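Transcription anti-terminator antagonist UpxZ (Bacteroides uniformis ATCC 8492, PDB 4EPZ) probably antagonises transcription anti-termination and so takes part in regulating the synthesis of capsular polysaccharides. Local coordinates at residues F34-L37 with N38-L42; D79-R82 with K83-V86; D135-D138 with E139-E142. All coordinates share one frame; numbering follows the deposited sequence.

All three contacts are local, each made by side chains a few residues apart, along a helix or at its start, in this all-helical protein. Contacts 1 and 2 are partly buried: contact 1 lies within helix 32-49, contact 2 opens helix 80-92, and their nearest atoms are about 5 Å apart. Contact 3, at the surface, starts helix 138-152 and lies across the chain's centre from contact 2, about 30 Å away between centres. Their chemistry follows their place. Within its helix, 34-42 turns a buried amide against a ring and a carbonyl; at 79-86 charged pairs and waters dominate; at 135-142 a threonine and a glutamine exchange bonds to cap a helix start.

Contact 1. Residues F34-L37 with N38-L42; sequences FCRL and NKEVL
The amide nitrogen of Asn38 sits over the centre of the Phe34 ring, one turn back along the helix, with ND2 3.3 Å from CZ. The ring and amide planes are 60° apart, so the amide is tilted over the face, not stacked flat on it. Phe34 brings its ring there with CG anti to the backbone N (chi1 -177°). ND2 also donates to Phe34 O at 2.8 Å, nearly straight, from above the carbonyl plane; the backbone N of Asn38 reaches the same oxygen at 3.0 Å from the opposite face. Two bonds thus grip one carbonyl; the side-chain one, with the bond from Ile74 N to OD1, fixes the turn of the amide. Asparagine suits this buried position because both polar atoms of its amide are thereby satisfied.

On another side of the helix Arg36 and Glu40 run alongside each other. The arginine chain bends at chi2 and chi3, bringing NH1 to 3.6 Å from OE1 of Glu40, a long salt bridge with the guanidinium and carboxylate planes 65° apart. The glutamate's stronger partner is Arg44, which meets OE2. Val41 lays CG2 against Leu37 O at 3.4 Å.

In the fold, Asn38 and Val41 both pack on Leu19 of helix 5-20, where Met15 meets Glu40 and Val41, while Tyr75 of a loop touches Cys35, Asn38 and Leu42.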
# COMPACT_ATOMS: atom_id res chain seq x y z
N PHE A 34 7.17 -19.47 5.84
CA PHE A 34 7.06 -18.06 6.22
C PHE A 34 8.20 -17.27 5.58
O PHE A 34 7.94 -16.22 4.97
CB PHE A 34 7.06 -17.88 7.75
CG PHE A 34 6.89 -16.45 8.21
CD1 PHE A 34 5.65 -15.82 8.15
CD2 PHE A 34 7.98 -15.72 8.67
CE1 PHE A 34 5.50 -14.50 8.57
CE2 PHE A 34 7.83 -14.39 9.09
CZ PHE A 34 6.59 -13.79 9.04
N CYS A 35 9.42 -17.80 5.65
CA CYS A 35 10.59 -17.16 5.05
C CYS A 35 10.44 -17.12 3.52
O CYS A 35 10.70 -16.07 2.94
CB CYS A 35 11.88 -17.85 5.47
SG CYS A 35 12.24 -17.68 7.24
N ARG A 36 9.98 -18.22 2.88
CA ARG A 36 9.75 -18.36 1.43
C ARG A 36 8.77 -17.28 0.92
O ARG A 36 9.08 -16.60 -0.07
CB ARG A 36 9.21 -19.77 1.12
CG ARG A 36 9.45 -20.29 -0.30
CD ARG A 36 8.19 -20.30 -1.17
NE ARG A 36 7.00 -20.83 -0.50
CZ ARG A 36 5.83 -20.21 -0.46
NH1 ARG A 36 5.66 -19.05 -1.07
NH2 ARG A 36 4.81 -20.76 0.19
N LEU A 37 7.61 -17.11 1.60
CA LEU A 37 6.59 -16.12 1.28
C LEU A 37 7.11 -14.69 1.49
O LEU A 37 6.84 -13.82 0.65
CB LEU A 37 5.32 -16.34 2.13
CG LEU A 37 4.08 -15.53 1.71
CD1 LEU A 37 3.64 -15.86 0.28
CD2 LEU A 37 2.91 -15.79 2.65
N ASN A 38 7.83 -14.44 2.60
CA ASN A 38 8.40 -13.11 2.83
C ASN A 38 9.45 -12.81 1.78
O ASN A 38 9.53 -11.66 1.34
CB ASN A 38 9.01 -12.98 4.22
CG ASN A 38 7.99 -12.59 5.23
OD1 ASN A 38 7.68 -11.41 5.40
ND2 ASN A 38 7.40 -13.58 5.87
N LYS A 39 10.23 -13.85 1.38
CA LYS A 39 11.29 -13.73 0.39
C LYS A 39 10.69 -13.47 -0.99
O LYS A 39 11.18 -12.62 -1.72
CB LYS A 39 12.19 -14.99 0.37
CG LYS A 39 13.35 -14.98 -0.64
CD LYS A 39 14.38 -13.86 -0.39
CE LYS A 39 15.63 -14.03 -1.23
NZ LYS A 39 16.51 -15.11 -0.71
N GLU A 40 9.64 -14.21 -1.33
CA GLU A 40 9.00 -14.06 -2.64
C GLU A 40 8.40 -12.65 -2.80
O GLU A 40 8.52 -12.07 -3.88
CB GLU A 40 7.92 -15.09 -2.87
CG GLU A 40 7.50 -15.08 -4.33
CD GLU A 40 6.52 -16.13 -4.79
OE1 GLU A 40 6.32 -17.13 -4.06
OE2 GLU A 40 5.93 -15.93 -5.87
N VAL A 41 7.77 -12.12 -1.73
CA VAL A 41 7.22 -10.75 -1.79
C VAL A 41 8.39 -9.75 -2.00
O VAL A 41 8.27 -8.87 -2.85
CB VAL A 41 6.32 -10.39 -0.58
CG1 VAL A 41 6.02 -8.89 -0.52
CG2 VAL A 41 5.02 -11.20 -0.60
N LEU A 42 9.54 -9.95 -1.31
CA LEU A 42 10.68 -9.05 -1.50
C LEU A 42 11.22 -9.16 -2.93
O LEU A 42 11.42 -8.14 -3.59
CB LEU A 42 11.81 -9.35 -0.50
CG LEU A 42 13.04 -8.49 -0.65
CD1 LEU A 42 12.78 -7.03 -0.27
CD2 LEU A 42 14.19 -9.06 0.13

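Contact 2. Residues D79-R82 with K83-V86; sequences DKER and KKQV
OD2 of Asp79 receives NH2 of Arg82 at 2.7 Å and a water at 2.8 Å, and that water accepts a weak bond from Lys83 NZ. The other carboxylate oxygen, OD1, takes NE of Arg82, also at 2.7 Å. Arg82 therefore grips the acid side-on, one nitrogen to each oxygen on its syn side. The carboxylate carbon lies in the guanidinium plane, at its edge, although the donors stand some 26° out of the carboxylate plane. Such a two-point salt bridge fixes the rotation of the arginine head, and a bend at chi3 (66°) turns it back toward the acid. Lys83 crosses Asp79 at about a right angle, CE 3.7 Å from OD2; its ammonium is beyond direct salt-bridge range of the acid and pairs with Asp46. An alanine in place of Asp79 would probably leave the Arg82 guanidinium free to turn and the water by Lys83 without its acceptor.

An acid at the start of a helix is probably favoured by the helix dipole, though here the carboxylate is turned to Arg82; the carbonyl of Asp79 accepts from Lys83 N at 3.0 Å. On a different side of the helix, Glu81 and Lys84 lie side by side: OE2 is 3.5 Å from NZ in a salt bridge, and a second water joins OE1 to the same ammonium. The glutamate chain folds at chi2 (-55°) to reach it, but Lys84's main partner is Glu114, and a calcium ion lies about 4 Å from its side chain.

Helix 56-72 takes this turn through Tyr70, on Lys83 and Lys84, and Leu67, on Lys84, while Phe49 of helix 32-49 meets Lys83 and Val86.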
# COMPACT_ATOMS: atom_id res chain seq x y z
N ASP A 79 18.11 -0.58 2.22
CA ASP A 79 17.76 0.37 1.16
C ASP A 79 16.24 0.46 0.97
O ASP A 79 15.77 1.23 0.12
CB ASP A 79 18.42 -0.08 -0.16
CG ASP A 79 18.64 1.02 -1.18
OD1 ASP A 79 19.01 2.16 -0.76
OD2 ASP A 79 18.48 0.74 -2.40
N LYS A 80 15.47 -0.34 1.73
CA LYS A 80 14.01 -0.37 1.56
C LYS A 80 13.36 1.00 1.85
O LYS A 80 12.47 1.43 1.10
CB LYS A 80 13.41 -1.45 2.45
CG LYS A 80 11.99 -1.83 2.03
CD LYS A 80 11.58 -3.18 2.61
CE LYS A 80 11.18 -3.08 4.05
NZ LYS A 80 10.62 -4.38 4.56
N GLU A 81 13.82 1.70 2.92
CA GLU A 81 13.24 3.02 3.24
C GLU A 81 13.49 4.01 2.10
O GLU A 81 12.57 4.75 1.71
CB GLU A 81 13.79 3.56 4.57
CG GLU A 81 13.32 2.75 5.77
CD GLU A 81 11.82 2.58 5.92
OE1 GLU A 81 11.08 3.58 5.79
OE2 GLU A 81 11.37 1.42 6.12
N ARG A 82 14.71 4.02 1.55
CA ARG A 82 15.01 4.90 0.41
C ARG A 82 14.07 4.53 -0.78
O ARG A 82 13.49 5.42 -1.41
CB ARG A 82 16.47 4.74 -0.02
CG ARG A 82 16.86 5.69 -1.17
CD ARG A 82 18.22 5.36 -1.78
NE ARG A 82 18.21 4.06 -2.45
CZ ARG A 82 17.69 3.81 -3.65
NH1 ARG A 82 17.18 4.80 -4.38
NH2 ARG A 82 17.70 2.58 -4.15
N LYS A 83 13.93 3.22 -1.10
CA LYS A 83 13.05 2.78 -2.20
C LYS A 83 11.58 3.19 -1.96
O LYS A 83 10.89 3.59 -2.91
CB LYS A 83 13.14 1.26 -2.43
CG LYS A 83 14.50 0.77 -2.95
CD LYS A 83 14.39 -0.75 -3.17
CE LYS A 83 15.69 -1.40 -3.56
NZ LYS A 83 15.70 -2.82 -3.15
N LYS A 84 11.10 3.14 -0.70
CA LYS A 84 9.72 3.55 -0.42
C LYS A 84 9.52 5.03 -0.74
O LYS A 84 8.49 5.39 -1.30
CB LYS A 84 9.31 3.24 1.02
CG LYS A 84 9.11 1.75 1.19
CD LYS A 84 8.25 1.42 2.38
CE LYS A 84 8.94 1.65 3.69
NZ LYS A 84 8.07 1.27 4.84
N GLN A 85 10.53 5.87 -0.49
CA GLN A 85 10.41 7.30 -0.81
C GLN A 85 10.39 7.51 -2.30
O GLN A 85 9.64 8.36 -2.77
CB GLN A 85 11.51 8.12 -0.14
CG GLN A 85 11.33 8.05 1.40
CD GLN A 85 11.92 9.28 1.99
OE1 GLN A 85 13.07 9.60 1.74
NE2 GLN A 85 11.10 10.05 2.67
N VAL A 86 11.18 6.72 -3.08
CA VAL A 86 11.08 6.81 -4.55
C VAL A 86 9.62 6.52 -5.00
O VAL A 86 9.07 7.21 -5.85
CB VAL A 86 12.10 5.83 -5.23
CG1 VAL A 86 11.90 5.80 -6.76
CG2 VAL A 86 13.54 6.21 -4.85
O HOH W 1 18.99 -1.97 -2.82
O HOH W 2 8.60 3.69 6.26

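Contact 3. Residues D135-D138 with E139-E142; sequences DLTD and EQKE
Thr137 carries OG1 between its backbone N and carbonyl carbon (chi1 75°), while Gln140 has CG anti to its own carbonyl carbon (chi1 -73°) and stays extended beyond it, so that each side chain reaches the other's backbone. This reciprocal pair is a capping box at the start of helix 138-152, with Thr137 as the N-cap. The backbone N of Gln140 donates to OG1 at 3.0 Å, and the N of Thr137 answers with a bond to OE1 of Gln140 at 3.1 Å. The first bond satisfies an amide of the opening turn; the second ties the preceding loop to the helix. Threonine suits the cap because its short hydroxyl arm can turn back to such an amide, and glutamine is long enough to return the bond. The Gln140 amide also lies against the threonine methyl, Thr137 CG2 being 3.6 Å from Gln140 OE1.

Leu136 turns toward the helix, its CB 3.8 Å from CG of Lys141, whose straight chain lies against it. Trp131 touches both Leu136 and Gln140, while Glu139 leans on Leu102 and Arg106 of helix 102-115. The polar end of Glu142 is occupied by His17.

OE1 of Gln140 has a second donor: a water bonds to it at 2.7 Å and donates to Asp135 O as well, while Thr137 N approaches OE1 from above the carbonyl plane, 46° out of it.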
# COMPACT_ATOMS: atom_id res chain seq x y z
N ASP A 135 -24.14 -0.34 2.45
CA ASP A 135 -23.67 -1.44 1.60
C ASP A 135 -22.21 -1.23 1.20
O ASP A 135 -21.88 -1.05 0.03
CB ASP A 135 -24.57 -1.61 0.34
CG ASP A 135 -24.47 -2.95 -0.38
OD1 ASP A 135 -23.82 -3.88 0.16
OD2 ASP A 135 -25.09 -3.09 -1.46
N LEU A 136 -21.34 -1.25 2.18
CA LEU A 136 -19.92 -1.11 1.88
C LEU A 136 -19.42 -2.45 1.38
O LEU A 136 -19.82 -3.49 1.94
CB LEU A 136 -19.15 -0.68 3.15
CG LEU A 136 -19.44 0.67 3.77
CD1 LEU A 136 -18.89 0.74 5.21
CD2 LEU A 136 -18.93 1.81 2.91
N THR A 137 -18.56 -2.45 0.36
CA THR A 137 -17.94 -3.67 -0.15
C THR A 137 -16.96 -4.22 0.90
O THR A 137 -16.52 -3.46 1.78
CB THR A 137 -17.22 -3.42 -1.48
OG1 THR A 137 -16.00 -2.71 -1.20
CG2 THR A 137 -18.08 -2.64 -2.50
N ASP A 138 -16.58 -5.51 0.80
CA ASP A 138 -15.58 -6.10 1.72
C ASP A 138 -14.24 -5.29 1.67
O ASP A 138 -13.65 -5.03 2.72
CB ASP A 138 -15.32 -7.57 1.33
CG ASP A 138 -16.47 -8.52 1.65
OD1 ASP A 138 -17.52 -8.04 2.16
OD2 ASP A 138 -16.31 -9.75 1.42
N GLU A 139 -13.80 -4.87 0.47
CA GLU A 139 -12.54 -4.11 0.30
C GLU A 139 -12.65 -2.70 0.89
O GLU A 139 -11.67 -2.19 1.42
CB GLU A 139 -12.14 -4.01 -1.19
CG GLU A 139 -11.72 -5.33 -1.82
CD GLU A 139 -12.78 -6.41 -1.97
OE1 GLU A 139 -13.99 -6.05 -2.04
OE2 GLU A 139 -12.41 -7.61 -1.96
N GLN A 140 -13.82 -2.05 0.74
CA GLN A 140 -14.06 -0.73 1.32
C GLN A 140 -14.00 -0.84 2.84
O GLN A 140 -13.33 -0.04 3.49
CB GLN A 140 -15.43 -0.20 0.88
CG GLN A 140 -15.38 0.22 -0.58
CD GLN A 140 -16.73 0.61 -1.14
OE1 GLN A 140 -17.80 0.40 -0.54
NE2 GLN A 140 -16.69 1.08 -2.38
N LYS A 141 -14.65 -1.89 3.41
CA LYS A 141 -14.59 -2.07 4.88
C LYS A 141 -13.15 -2.26 5.35
O LYS A 141 -12.75 -1.66 6.34
CB LYS A 141 -15.45 -3.25 5.32
CG LYS A 141 -16.94 -2.99 5.22
CD LYS A 141 -17.69 -4.30 5.47
CE LYS A 141 -19.17 -4.10 5.34
NZ LYS A 141 -19.90 -5.38 5.54
N GLU A 142 -12.36 -3.07 4.64
CA GLU A 142 -10.97 -3.35 5.00
C GLU A 142 -10.09 -2.10 4.94
O GLU A 142 -9.31 -1.88 5.86
CB GLU A 142 -10.35 -4.39 4.08
CG GLU A 142 -10.79 -5.83 4.32
CD GLU A 142 -9.91 -6.85 3.63
OE1 GLU A 142 -8.76 -6.50 3.27
OE2 GLU A 142 -10.36 -8.01 3.46
O HOH W 3 -20.31 1.34 -0.87